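Local coordinates for protein hydrolase, putative (Plasmodium vivax, PDB 2B30) that is a putative HAD-superfamily, Cof-like hydrolase that binds calcium in this structure and, as in its relatives, probably acts as a metal-dependent phosphatase, at residues I32-D35 with G36-V40; D248-N251 with D252-M255; L280-S283 with H284-A288; K45-S48 with E49-D52. One frame throughout, in Å; residues are numbered along the deposited sequence.

Contact 1: residues I32-D35 with G36-V40; sequences IDFD and GTLFV. With CA (calcium ion), chain E.
The carbonyl oxygen F34 O is gripped by two sound backbone donors. F39 N lies 2.8 Å from F34 O, with an almost straight N-H (173°), and T37 N lies 3.2 Å from it. The two come from opposite faces of the carbonyl plane, and both stand well above it. L38 N adds a weak, bent bond to the same oxygen. The chain therefore curls tightly straight after strand 29-33.

On the metal side, D33 OD2 has two partners. It binds calcium at 2.2 Å and accepts T37 OG1 at 2.9 Å through its anti lone pair. T37 has its hydroxyl beside its own backbone N (chi1 -58°), where the hydroxyl can cross to the D33 carboxylate. D33 OD1 is a longer calcium ligand, at 2.8 Å. D35 binds the ion through its backbone O, at 2.3 Å. The carboxylate of D35 turns elsewhere and forms a salt bridge with R70.

The apolar half is built on the F34 ring. F39 CB sits over one face of it, 3.7 Å from the ring centroid. The F39 and F34 rings are tilted by only 27° but slid apart, and they hardly overlap. L38 CD2 comes obliquely to F34 CD1, at 3.9 Å. L38 CB and CD1 also lie against I32 CG2. G36 has a positive phi, a backbone shape that favours glycine. The sequence DFDGT and its metal ligands are those of HAD motif I, the DxDGT loop at the end of a central strand.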
loop_
_atom_site.group_PDB
_atom_site.type_symbol
_atom_site.label_atom_id
_atom_site.label_comp_id
_atom_site.label_asym_id
_atom_site.label_seq_id
_atom_site.Cartn_x
_atom_site.Cartn_y
_atom_site.Cartn_z
ATOM N N ILE A 32 14.358 -3.640 -9.187
ATOM C CA ILE A 32 14.285 -4.694 -10.181
ATOM C C ILE A 32 13.735 -5.951 -9.549
ATOM O O ILE A 32 14.292 -6.445 -8.566
ATOM C CB ILE A 32 15.684 -5.003 -10.720
ATOM C CG1 ILE A 32 16.375 -3.707 -11.162
ATOM C CG2 ILE A 32 15.607 -6.030 -11.860
ATOM C CD1 ILE A 32 17.790 -3.917 -11.702
ATOM N N ASP A 33 12.650 -6.478 -10.105
ATOM C CA ASP A 33 12.134 -7.781 -9.667
ATOM C C ASP A 33 13.096 -8.884 -10.103
ATOM O O ASP A 33 13.807 -8.728 -11.093
ATOM C CB ASP A 33 10.744 -8.027 -10.248
ATOM C CG ASP A 33 10.176 -9.379 -9.870
ATOM O OD1 ASP A 33 10.262 -9.793 -8.688
ATOM O OD2 ASP A 33 9.630 -10.041 -10.769
ATOM N N PHE A 34 13.141 -9.980 -9.352
ATOM C CA PHE A 34 14.041 -11.078 -9.685
ATOM C C PHE A 34 13.393 -12.082 -10.662
ATOM O O PHE A 34 13.607 -11.971 -11.868
ATOM C CB PHE A 34 14.601 -11.759 -8.426
ATOM C CG PHE A 34 15.902 -12.488 -8.664
ATOM C CD1 PHE A 34 17.070 -11.777 -8.938
ATOM C CD2 PHE A 34 15.963 -13.881 -8.617
ATOM C CE1 PHE A 34 18.277 -12.438 -9.169
ATOM C CE2 PHE A 34 17.166 -14.558 -8.837
ATOM C CZ PHE A 34 18.326 -13.836 -9.115
ATOM N N ASP A 35 12.595 -13.029 -10.173
ATOM C CA ASP A 35 12.066 -14.078 -11.050
ATOM C C ASP A 35 11.030 -13.506 -11.974
ATOM O O ASP A 35 10.188 -12.702 -11.554
ATOM C CB ASP A 35 11.417 -15.211 -10.264
ATOM C CG ASP A 35 12.383 -15.902 -9.366
ATOM O OD1 ASP A 35 12.798 -15.269 -8.368
ATOM O OD2 ASP A 35 12.731 -17.063 -9.660
ATOM N N GLY A 36 11.080 -13.933 -13.230
ATOM C CA GLY A 36 10.159 -13.443 -14.244
ATOM C C GLY A 36 10.588 -12.119 -14.843
ATOM O O GLY A 36 10.039 -11.700 -15.859
ATOM N N THR A 37 11.568 -11.463 -14.226
ATOM C CA THR A 37 12.058 -10.175 -14.697
ATOM C C THR A 37 13.550 -10.299 -14.988
ATOM O O THR A 37 13.948 -10.323 -16.143
ATOM C CB THR A 37 11.764 -9.043 -13.663
ATOM O OG1 THR A 37 10.351 -8.964 -13.417
ATOM C CG2 THR A 37 12.259 -7.704 -14.167
ATOM N N LEU A 38 14.363 -10.412 -13.943
ATOM C CA LEU A 38 15.816 -10.515 -14.079
ATOM C C LEU A 38 16.274 -11.984 -14.232
ATOM O O LEU A 38 17.141 -12.285 -15.046
ATOM C CB LEU A 38 16.475 -9.880 -12.851
ATOM C CG LEU A 38 17.967 -9.549 -12.890
ATOM C CD1 LEU A 38 18.243 -8.409 -13.854
ATOM C CD2 LEU A 38 18.466 -9.180 -11.493
ATOM N N PHE A 39 15.687 -12.884 -13.447
ATOM C CA PHE A 39 16.037 -14.300 -13.461
ATOM C C PHE A 39 14.996 -15.082 -14.252
ATOM O O PHE A 39 13.804 -14.995 -13.940
ATOM C CB PHE A 39 16.075 -14.814 -12.026
ATOM C CG PHE A 39 16.434 -16.266 -11.898
ATOM C CD1 PHE A 39 17.723 -16.642 -11.539
ATOM C CD2 PHE A 39 15.477 -17.257 -12.108
ATOM C CE1 PHE A 39 18.058 -17.977 -11.405
ATOM C CE2 PHE A 39 15.809 -18.596 -11.976
ATOM C CZ PHE A 39 17.104 -18.957 -11.622
ATOM N N VAL A 40 15.451 -15.870 -15.237
ATOM C CA VAL A 40 14.556 -16.523 -16.205
ATOM C C VAL A 40 14.116 -17.933 -15.764
ATOM O O VAL A 40 12.924 -18.172 -15.568
ATOM C CB VAL A 40 15.205 -16.576 -17.614
ATOM C CG1 VAL A 40 14.243 -17.150 -18.644
ATOM C CG2 VAL A 40 15.667 -15.189 -18.047
HETATM CA CA CA E . 8.786 -11.900 -9.891
#

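Contact 2: residues D248-N251 with D252-M255; sequences DAEN and DIAM. With CA (calcium ion), chain E.
The D252 side chain reaches back to the backbone at D248 and A249. Its CB lies 3.5 Å from A249 O, the same oxygen that accepts the backbone N of D252. CG stands beside the D252 backbone N and anti to its carbonyl carbon (chi1 -62°), which aims the carboxylate at the start of the loop. CG itself lies 3.7 Å from D248 N.

At the tip, OD2 accepts two backbone N-H groups. D248 N lies 2.9 Å from D252 OD2 and meets it from above the carboxylate plane, with the N-H pointing nearly straight at it (172°). A249 N lies 3.0 Å from D252 OD2 and meets that oxygen on its anti lone pair, the side away from OD1. The other oxygen, OD1, forms a salt bridge with K225.

The D248 carboxylate crosses that of D252 obliquely, with the planes 50° apart. D248 OD1 binds calcium at 2.6 Å and is one of the ion's ligands, with D33 and D35. I253, the first residue of helix 253-257, makes a weak bond from its N to E250 O and lays its CD1 against E250 O and CA.

The DxxxD spacing fits the acidic motif IV of HAD phosphatases. D252 is a recorded calcium-binding residue of this protein, but it does not bind the ion in this chain. Here it stands in the second shell. Two backbone N-H groups and K225 hold its carboxylate, and the bond from D248 N is consistent with D252 positioning D248, a direct metal ligand.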
loop_
_atom_site.group_PDB
_atom_site.type_symbol
_atom_site.label_atom_id
_atom_site.label_comp_id
_atom_site.label_asym_id
_atom_site.label_seq_id
_atom_site.Cartn_x
_atom_site.Cartn_y
_atom_site.Cartn_z
ATOM N N ASP A 248 6.531 -8.267 -12.828
ATOM C CA ASP A 248 5.801 -9.225 -13.650
ATOM C C ASP A 248 4.568 -9.882 -13.039
ATOM O O ASP A 248 3.693 -10.327 -13.786
ATOM C CB ASP A 248 6.756 -10.336 -14.100
ATOM C CG ASP A 248 7.116 -11.276 -12.978
ATOM O OD1 ASP A 248 7.697 -10.815 -11.981
ATOM O OD2 ASP A 248 6.810 -12.480 -13.082
ATOM N N ALA A 249 4.487 -9.947 -11.713
ATOM C CA ALA A 249 3.528 -10.824 -11.048
ATOM C C ALA A 249 2.670 -10.105 -9.990
ATOM O O ALA A 249 2.744 -8.882 -9.822
ATOM C CB ALA A 249 4.284 -11.990 -10.426
ATOM N N GLU A 250 1.857 -10.886 -9.283
ATOM C CA GLU A 250 0.962 -10.373 -8.252
ATOM C C GLU A 250 1.683 -9.597 -7.135
ATOM O O GLU A 250 1.189 -8.558 -6.671
ATOM C CB GLU A 250 0.159 -11.527 -7.644
ATOM C CG GLU A 250 -1.076 -11.099 -6.883
ATOM C CD GLU A 250 -1.881 -12.284 -6.380
ATOM O OE1 GLU A 250 -1.335 -13.105 -5.605
ATOM O OE2 GLU A 250 -3.069 -12.392 -6.763
ATOM N N ASN A 251 2.844 -10.091 -6.706
ATOM C CA ASN A 251 3.596 -9.441 -5.625
ATOM C C ASN A 251 4.389 -8.198 -6.067
ATOM O O ASN A 251 5.127 -7.610 -5.263
ATOM C CB ASN A 251 4.512 -10.450 -4.910
ATOM C CG ASN A 251 5.614 -10.971 -5.792
ATOM O OD1 ASN A 251 5.500 -10.975 -7.017
ATOM N ND2 ASN A 251 6.694 -11.410 -5.174
ATOM N N ASP A 252 4.237 -7.806 -7.336
ATOM C CA ASP A 252 4.838 -6.573 -7.866
ATOM C C ASP A 252 3.810 -5.446 -8.049
ATOM O O ASP A 252 4.177 -4.309 -8.295
ATOM C CB ASP A 252 5.498 -6.838 -9.232
ATOM C CG ASP A 252 6.622 -7.847 -9.167
ATOM O OD1 ASP A 252 7.542 -7.664 -8.343
ATOM O OD2 ASP A 252 6.592 -8.818 -9.954
ATOM N N ILE A 253 2.529 -5.757 -7.954
ATOM C CA ILE A 253 1.484 -4.819 -8.379
ATOM C C ILE A 253 1.454 -3.500 -7.600
ATOM O O ILE A 253 1.220 -2.435 -8.182
ATOM C CB ILE A 253 0.086 -5.483 -8.312
ATOM C CG1 ILE A 253 -0.024 -6.581 -9.365
ATOM C CG2 ILE A 253 -1.031 -4.455 -8.502
ATOM C CD1 ILE A 253 -1.074 -7.565 -9.012
ATOM N N ALA A 254 1.677 -3.564 -6.295
ATOM C CA ALA A 254 1.652 -2.357 -5.473
ATOM C C ALA A 254 2.811 -1.443 -5.799
ATOM O O ALA A 254 2.662 -0.237 -5.697
ATOM C CB ALA A 254 1.669 -2.690 -4.007
ATOM N N MET A 255 3.961 -1.997 -6.174
ATOM C CA MET A 255 5.088 -1.151 -6.541
ATOM C C MET A 255 4.979 -0.667 -7.987
ATOM O O MET A 255 5.513 0.385 -8.321
ATOM C CB MET A 255 6.419 -1.847 -6.288
ATOM C CG MET A 255 6.836 -2.855 -7.332
ATOM S SD MET A 255 8.453 -3.477 -6.877
ATOM C CE MET A 255 8.777 -4.620 -8.222
HETATM CA CA CA E . 8.786 -11.900 -9.891
#

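Contact 3: residues L280-S283 with H284-A288; sequences LPVS and HREGA
L280 CD1 touches A288 CB at 3.9 Å, joining the exit of strand 278-279 to the first residue of helix 288-297. Between them the chain makes a type I beta turn from H284 to G287, and G287 is the N-cap of the helix. The turn is closed by G287 N, which bonds to H284 O. This is a strand-to-helix connection at the edge of the Rossmann-like HAD core.

V282 follows, with its two methyls parted. CG1 rests on A288, 3.6 Å from A288 CB. CG2 is anti to the V282 backbone N and lies against the aliphatic start of E286, at its CB. The V282 and E286 side chains run antiparallel, each passing the other. Y291 of the helix also packs on L280 and V282.

S283 brings the polar part. Its hydroxyl lies between its own backbone N and carbonyl carbon (chi1 59°), and from there it faces the E286 carboxylate. The extended E286 chain carries OE1 back to S283, where that oxygen takes both the hydroxyl and the backbone N-H. The N-H comes from well above the carboxylate plane, 63° out of it. H284 N, just beyond, bonds to N267 OD1. The hydroxyl bond is the shorter of the two at OE1: S283 OG donates to E286 OE1 at 2.7 Å, on the anti lone pair, while S283 N stands 3.3 Å from E286 OE1.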
loop_
_atom_site.group_PDB
_atom_site.type_symbol
_atom_site.label_atom_id
_atom_site.label_comp_id
_atom_site.label_asym_id
_atom_site.label_seq_id
_atom_site.Cartn_x
_atom_site.Cartn_y
_atom_site.Cartn_z
ATOM N N LEU A 280 6.776 -3.498 -21.478
ATOM C CA LEU A 280 7.958 -3.548 -22.336
ATOM C C LEU A 280 7.673 -4.384 -23.592
ATOM O O LEU A 280 6.908 -5.340 -23.554
ATOM C CB LEU A 280 9.169 -4.092 -21.566
ATOM C CG LEU A 280 9.713 -3.199 -20.435
ATOM C CD1 LEU A 280 10.686 -3.965 -19.559
ATOM C CD2 LEU A 280 10.394 -1.956 -20.971
ATOM N N PRO A 281 8.284 -4.022 -24.724
ATOM C CA PRO A 281 8.092 -4.830 -25.922
ATOM C C PRO A 281 8.919 -6.112 -25.903
ATOM O O PRO A 281 8.831 -6.916 -26.827
ATOM C CB PRO A 281 8.592 -3.906 -27.031
ATOM C CG PRO A 281 9.648 -3.111 -26.390
ATOM C CD PRO A 281 9.172 -2.872 -24.981
ATOM N N VAL A 282 9.711 -6.305 -24.854
ATOM C CA VAL A 282 10.652 -7.401 -24.808
ATOM C C VAL A 282 10.423 -8.191 -23.508
ATOM O O VAL A 282 9.967 -7.635 -22.507
ATOM C CB VAL A 282 12.091 -6.829 -24.968
ATOM C CG1 VAL A 282 12.598 -6.226 -23.661
ATOM C CG2 VAL A 282 13.050 -7.867 -25.489
ATOM N N SER A 283 10.692 -9.493 -23.542
ATOM C CA SER A 283 10.420 -10.364 -22.396
ATOM C C SER A 283 11.689 -10.615 -21.580
ATOM O O SER A 283 12.799 -10.252 -21.995
ATOM C CB SER A 283 9.810 -11.686 -22.862
ATOM O OG SER A 283 10.682 -12.348 -23.747
ATOM N N HIS A 284 11.518 -11.226 -20.411
ATOM C CA HIS A 284 12.641 -11.422 -19.502
ATOM C C HIS A 284 13.777 -12.248 -20.102
ATOM O O HIS A 284 14.943 -11.908 -19.895
ATOM C CB HIS A 284 12.192 -11.979 -18.151
ATOM C CG HIS A 284 11.623 -13.359 -18.208
ATOM N ND1 HIS A 284 10.876 -13.821 -19.271
ATOM C CD2 HIS A 284 11.664 -14.370 -17.310
ATOM C CE1 HIS A 284 10.497 -15.063 -19.032
ATOM N NE2 HIS A 284 10.963 -15.420 -17.848
ATOM N N ARG A 285 13.459 -13.291 -20.870
ATOM C CA ARG A 285 14.514 -14.081 -21.536
ATOM C C ARG A 285 15.153 -13.336 -22.716
ATOM O O ARG A 285 16.316 -13.548 -23.033
ATOM C CB ARG A 285 13.986 -15.444 -21.988
ATOM C CG ARG A 285 13.092 -15.410 -23.210
ATOM C CD ARG A 285 12.416 -16.762 -23.422
ATOM N NE ARG A 285 11.230 -16.933 -22.584
ATOM C CZ ARG A 285 10.071 -16.296 -22.768
ATOM N NH1 ARG A 285 9.926 -15.412 -23.759
ATOM N NH2 ARG A 285 9.047 -16.537 -21.950
ATOM N N GLU A 286 14.389 -12.458 -23.357
ATOM C CA GLU A 286 14.934 -11.590 -24.396
ATOM C C GLU A 286 15.751 -10.428 -23.806
ATOM O O GLU A 286 16.197 -9.556 -24.555
ATOM C CB GLU A 286 13.813 -11.020 -25.267
ATOM C CG GLU A 286 12.969 -12.028 -26.032
ATOM C CD GLU A 286 11.787 -11.357 -26.762
ATOM O OE1 GLU A 286 10.646 -11.386 -26.242
ATOM O OE2 GLU A 286 12.000 -10.782 -27.852
ATOM N N GLY A 287 15.915 -10.389 -22.481
ATOM C CA GLY A 287 16.785 -9.400 -21.824
ATOM C C GLY A 287 16.124 -8.058 -21.541
ATOM O O GLY A 287 16.664 -7.017 -21.890
ATOM N N ALA A 288 14.974 -8.083 -20.874
ATOM C CA ALA A 288 14.155 -6.874 -20.670
ATOM C C ALA A 288 14.739 -5.856 -19.704
ATOM O O ALA A 288 14.551 -4.661 -19.885
ATOM C CB ALA A 288 12.753 -7.255 -20.232
#

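Contact 4: residues K45-S48 with E49-D52; sequences KVPS and ENID
A proline, P47, stands at the N-cap of helix 48-60, and the side chain of E49 folds back against it. The E49 chain is bent at its second torsion (chi2 94°), which turns the carboxylate toward the start of the helix. E49 OE2 ends 3.5 Å from P47 CB. This is contact of an oxygen with the flank of a ring.

The P47 carbonyl begins the helical bonding, though loosely. N50 N lies 3.1 Å from P47 O and I51 N lies 3.4 Å from P47 O, and both bonds are weak. The first sound one comes a residue later, where D52 N meets S48 O at 3.1 Å with an N-H angle of 163°.

Helix 48-60 belongs to the beta-alpha-beta crossover between the parallel neighbours 29-33 and 63-67 in the Rossmann-like HAD sheet. Its buried face starts here. V46 packs on N50, crossing its side chain at about a right angle, with V46 CG1 3.9 Å from N50 CB. V46 also touches F34 and L38.

The N50 side chain runs alongside the P47 ring, pointing the same way. Its ND2 is 4.1 Å from P47 CD. The amide end works outside these two segments: OD1 accepts A290 N, in the first turn of helix 288-297, while ND2 makes a weak bond to L38 O.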
loop_
_atom_site.group_PDB
_atom_site.type_symbol
_atom_site.label_atom_id
_atom_site.label_comp_id
_atom_site.label_asym_id
_atom_site.label_seq_id
_atom_site.Cartn_x
_atom_site.Cartn_y
_atom_site.Cartn_z
ATOM N N LYS A 45 19.234 -18.870 -15.872
ATOM C CA LYS A 45 19.452 -18.068 -14.670
ATOM C C LYS A 45 19.266 -16.568 -14.980
ATOM O O LYS A 45 18.176 -16.155 -15.415
ATOM C CB LYS A 45 20.809 -18.408 -14.037
ATOM C CG LYS A 45 20.900 -19.882 -13.646
ATOM C CD LYS A 45 22.141 -20.221 -12.831
ATOM C CE LYS A 45 22.188 -21.725 -12.531
ATOM N NZ LYS A 45 23.254 -22.105 -11.551
ATOM N N VAL A 46 20.310 -15.766 -14.775
ATOM C CA VAL A 46 20.279 -14.352 -15.132
ATOM C C VAL A 46 21.179 -14.127 -16.344
ATOM O O VAL A 46 22.404 -14.285 -16.237
ATOM C CB VAL A 46 20.766 -13.454 -13.980
ATOM C CG1 VAL A 46 20.563 -11.980 -14.335
ATOM C CG2 VAL A 46 20.035 -13.802 -12.701
ATOM N N PRO A 47 20.573 -13.768 -17.499
ATOM C CA PRO A 47 21.268 -13.432 -18.741
ATOM C C PRO A 47 22.444 -12.513 -18.535
ATOM O O PRO A 47 22.355 -11.585 -17.745
ATOM C CB PRO A 47 20.204 -12.683 -19.532
ATOM C CG PRO A 47 18.922 -13.282 -19.081
ATOM C CD PRO A 47 19.108 -13.690 -17.660
ATOM N N SER A 48 23.526 -12.754 -19.262
ATOM C CA SER A 48 24.725 -11.917 -19.187
ATOM C C SER A 48 24.487 -10.425 -19.503
ATOM O O SER A 48 25.192 -9.566 -18.962
ATOM C CB SER A 48 25.787 -12.468 -20.138
ATOM O OG SER A 48 25.248 -12.593 -21.439
ATOM N N GLU A 49 23.518 -10.120 -20.370
ATOM C CA GLU A 49 23.191 -8.720 -20.708
ATOM C C GLU A 49 22.685 -7.992 -19.478
ATOM O O GLU A 49 22.984 -6.814 -19.280
ATOM C CB GLU A 49 22.112 -8.589 -21.795
ATOM C CG GLU A 49 22.219 -9.566 -22.942
ATOM C CD GLU A 49 21.365 -10.801 -22.725
ATOM O OE1 GLU A 49 20.125 -10.664 -22.755
ATOM O OE2 GLU A 49 21.934 -11.901 -22.525
ATOM N N ASN A 50 21.897 -8.688 -18.666
ATOM C CA ASN A 50 21.384 -8.096 -17.446
ATOM C C ASN A 50 22.508 -7.812 -16.444
ATOM O O ASN A 50 22.523 -6.751 -15.805
ATOM C CB ASN A 50 20.309 -8.982 -16.821
ATOM C CG ASN A 50 19.002 -8.967 -17.599
ATOM O OD1 ASN A 50 18.846 -8.246 -18.588
ATOM N ND2 ASN A 50 18.049 -9.767 -17.144
ATOM N N ILE A 51 23.456 -8.742 -16.337
ATOM C CA ILE A 51 24.621 -8.572 -15.464
ATOM C C ILE A 51 25.436 -7.338 -15.858
ATOM O O ILE A 51 25.828 -6.558 -14.994
ATOM C CB ILE A 51 25.504 -9.846 -15.424
ATOM C CG1 ILE A 51 24.969 -10.848 -14.403
ATOM C CG2 ILE A 51 26.923 -9.533 -15.014
ATOM C CD1 ILE A 51 23.666 -11.476 -14.771
ATOM N N ASP A 52 25.671 -7.143 -17.151
ATOM C CA ASP A 52 26.376 -5.940 -17.624
ATOM C C ASP A 52 25.568 -4.684 -17.349
ATOM O O ASP A 52 26.121 -3.639 -17.028
ATOM C CB ASP A 52 26.664 -6.021 -19.133
ATOM C CG ASP A 52 27.660 -7.106 -19.478
ATOM O OD1 ASP A 52 28.776 -7.102 -18.907
ATOM O OD2 ASP A 52 27.325 -7.962 -20.326
#

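Along the chain the order is contact 1, contact 4, contact 2, contact 3. All four belong to the HAD core around the eight-stranded sheet. Contact 1 starts on the end of strand 29-33, and contact 2 follows directly after its parallel neighbour 243-247. Their centres are 12 Å apart. They meet at the calcium ion, which takes ligands from both. Contact 3, 10 Å from contact 1 between centres, lays H284 against G36 and T37. The centre of contact 4 is also 10 Å from that of contact 1, and the two join where K45 O meets V40 N, a probable hydrogen bond. Contacts 2 and 4 lie about 22 Å apart between centres and do not touch. Contact 1 thus links the metal site to two helix starts.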